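Local coordinates for protein phytochromobilin synthase (Solanum lycopersicum, PDB 6KME) that probably reduces biliverdin IX alpha to phytochromobilin with electrons from ferredoxin, and binds biliverdin as its substrate, at residues Leu83-Cys88 with Lys260-Gly265. The protein carries 1 engineered substitution. Numbering follows the deposited sequence.
Sequences LLRSLC and KFLFNG
Arg85 reaches from the middle of strand 81-91 to the C-terminal end of helix 251-262 and grips one backbone atom, Leu262 O, side-on with two nitrogens. The bond from Arg85 NE to Leu262 O, 2.8 Å, lies in the carbonyl plane on a lone pair. That from Arg85 NH2 to Leu262 O, 3.0 Å, is more bent and tilted from that plane. A chi1 of 95°, off a staggered position, lays Arg85 CG off-centre over the Phe261 ring, 4.2 Å from its centroid; the bend at chi2 (-71°) then turns the rest of the chain so that NE and NH2 reach the carbonyl. Leu262 CD2 covers one face of the guanidinium and also meets Leu87 CB at 3.9 Å, while Phe263 CE1 sits at the guanidinium edge. Phe261 CZ points edge-on at Ser86 O, 3.6 Å away. Asp99, on the adjoining strand 96-104, takes NH1 in a salt bridge, so the buried charge has a mate as well as a carbonyl. Without the guanidinium, as with an alanine here, Leu262 O is likely to lose both donors and Asp99 its salt-bridge mate, with a gap opening beside Phe261 and Leu262. Packing thins toward Asn264, which is partly exposed: there Leu83 CD2 meets Asn264 CB at 3.8 Å, and the amide turns back, Asn264 ND2 bonding Lys260 O at 3.0 Å. The arrangement is a helix C-terminus docked on the central antiparallel sheet, part of the alpha/beta/alpha sandwich of ferredoxin-dependent bilin reductases, with helix 34-47 on the other face and the Leu87 side chain about 5 Å from biliverdin.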
loop_
_atom_site.group_PDB
_atom_site.type_symbol
_atom_site.label_atom_id
_atom_site.label_comp_id
_atom_site.label_asym_id
_atom_site.label_seq_id
_atom_site.Cartn_x
_atom_site.Cartn_y
_atom_site.Cartn_z
ATOM N N LEU A 83 -4.945 -6.596 9.936
ATOM C CA LEU A 83 -5.476 -7.119 8.678
ATOM C C LEU A 83 -4.337 -7.328 7.698
ATOM O O LEU A 83 -3.601 -6.386 7.389
ATOM C CB LEU A 83 -6.525 -6.174 8.076
ATOM C CG LEU A 83 -7.052 -6.646 6.717
ATOM C CD1 LEU A 83 -7.655 -8.072 6.804
ATOM C CD2 LEU A 83 -8.066 -5.651 6.155
ATOM N N LEU A 84 -4.193 -8.552 7.218
ATOM C CA LEU A 84 -3.335 -8.865 6.086
ATOM C C LEU A 84 -4.260 -9.314 4.967
ATOM O O LEU A 84 -4.989 -10.296 5.132
ATOM C CB LEU A 84 -2.338 -9.970 6.434
ATOM C CG LEU A 84 -1.331 -10.414 5.373
ATOM C CD1 LEU A 84 -0.361 -9.297 5.112
ATOM C CD2 LEU A 84 -0.572 -11.667 5.855
ATOM N N ARG A 85 -4.249 -8.598 3.839
ATOM C CA ARG A 85 -5.231 -8.892 2.803
ATOM C C ARG A 85 -4.615 -8.729 1.417
ATOM O O ARG A 85 -3.722 -7.900 1.195
ATOM C CB ARG A 85 -6.498 -8.026 2.976
ATOM C CG ARG A 85 -6.558 -6.728 2.163
ATOM C CD ARG A 85 -5.578 -5.679 2.672
ATOM N NE ARG A 85 -5.701 -4.380 1.982
ATOM C CZ ARG A 85 -5.141 -4.085 0.810
ATOM N NH1 ARG A 85 -4.444 -5.004 0.163
ATOM N NH2 ARG A 85 -5.280 -2.867 0.283
ATOM N N SER A 86 -5.086 -9.563 0.491
ATOM C CA SER A 86 -4.621 -9.522 -0.885
ATOM C C SER A 86 -5.805 -9.532 -1.842
ATOM O O SER A 86 -6.823 -10.195 -1.602
ATOM C CB SER A 86 -3.697 -10.700 -1.209
ATOM O OG SER A 86 -4.401 -11.922 -1.139
ATOM N N LEU A 87 -5.659 -8.775 -2.919
ATOM C CA LEU A 87 -6.534 -8.847 -4.080
ATOM C C LEU A 87 -5.642 -9.195 -5.256
ATOM O O LEU A 87 -4.610 -8.548 -5.462
ATOM C CB LEU A 87 -7.271 -7.528 -4.319
ATOM C CG LEU A 87 -7.970 -7.370 -5.683
ATOM C CD1 LEU A 87 -9.137 -8.357 -5.838
ATOM C CD2 LEU A 87 -8.449 -5.941 -5.892
ATOM N N CYS A 88 -6.001 -10.252 -5.978
ATOM C CA CYS A 88 -5.229 -10.691 -7.129
ATOM C C CYS A 88 -6.163 -10.810 -8.323
ATOM O O CYS A 88 -7.219 -11.445 -8.235
ATOM C CB CYS A 88 -4.523 -12.024 -6.845
ATOM S SG CYS A 88 -3.377 -12.475 -8.159
ATOM N N LYS A 260 -14.693 -1.632 2.440
ATOM C CA LYS A 260 -14.908 -2.689 3.424
ATOM C C LYS A 260 -13.873 -3.801 3.362
ATOM O O LYS A 260 -13.768 -4.586 4.321
ATOM C CB LYS A 260 -16.307 -3.293 3.257
ATOM C CG LYS A 260 -17.426 -2.282 3.470
ATOM C CD LYS A 260 -18.741 -2.979 3.761
ATOM C CE LYS A 260 -19.919 -2.025 3.657
ATOM N NZ LYS A 260 -20.248 -1.695 2.237
ATOM N N PHE A 261 -13.093 -3.893 2.281
ATOM C CA PHE A 261 -12.059 -4.924 2.187
ATOM C C PHE A 261 -10.674 -4.303 2.045
ATOM O O PHE A 261 -9.860 -4.427 2.969
ATOM C CB PHE A 261 -12.359 -5.906 1.048
ATOM C CG PHE A 261 -11.321 -6.981 0.897
ATOM C CD1 PHE A 261 -11.318 -8.083 1.751
ATOM C CD2 PHE A 261 -10.310 -6.865 -0.061
ATOM C CE1 PHE A 261 -10.356 -9.067 1.635
ATOM C CE2 PHE A 261 -9.346 -7.845 -0.190
ATOM C CZ PHE A 261 -9.363 -8.952 0.664
ATOM N N LEU A 262 -10.373 -3.629 0.929
ATOM C CA LEU A 262 -9.007 -3.164 0.703
ATOM C C LEU A 262 -8.576 -2.190 1.779
ATOM O O LEU A 262 -7.437 -2.244 2.254
ATOM C CB LEU A 262 -8.886 -2.501 -0.678
ATOM C CG LEU A 262 -9.083 -3.450 -1.869
ATOM C CD1 LEU A 262 -9.127 -2.654 -3.157
ATOM C CD2 LEU A 262 -7.952 -4.498 -1.921
ATOM N N PHE A 263 -9.458 -1.273 2.166
ATOM C CA PHE A 263 -9.128 -0.293 3.188
ATOM C C PHE A 263 -10.098 -0.406 4.345
ATOM O O PHE A 263 -10.483 0.582 4.967
ATOM C CB PHE A 263 -9.044 1.099 2.564
ATOM C CG PHE A 263 -8.070 1.111 1.429
ATOM C CD1 PHE A 263 -6.722 0.886 1.678
ATOM C CD2 PHE A 263 -8.503 1.169 0.123
ATOM C CE1 PHE A 263 -5.814 0.809 0.638
ATOM C CE2 PHE A 263 -7.605 1.098 -0.928
ATOM C CZ PHE A 263 -6.260 0.915 -0.670
ATOM N N ASN A 264 -10.483 -1.653 4.631
ATOM C CA ASN A 264 -11.233 -1.987 5.834
ATOM C C ASN A 264 -10.635 -1.263 7.032
ATOM O O ASN A 264 -9.414 -1.245 7.217
ATOM C CB ASN A 264 -11.206 -3.505 6.049
ATOM C CG ASN A 264 -11.877 -3.924 7.337
ATOM O OD1 ASN A 264 -11.256 -3.920 8.393
ATOM N ND2 ASN A 264 -13.146 -4.306 7.254
ATOM N N GLY A 265 -11.499 -0.631 7.816
ATOM C CA GLY A 265 -11.094 0.233 8.900
ATOM C C GLY A 265 -11.401 1.697 8.654
ATOM O O GLY A 265 -11.446 2.480 9.616
#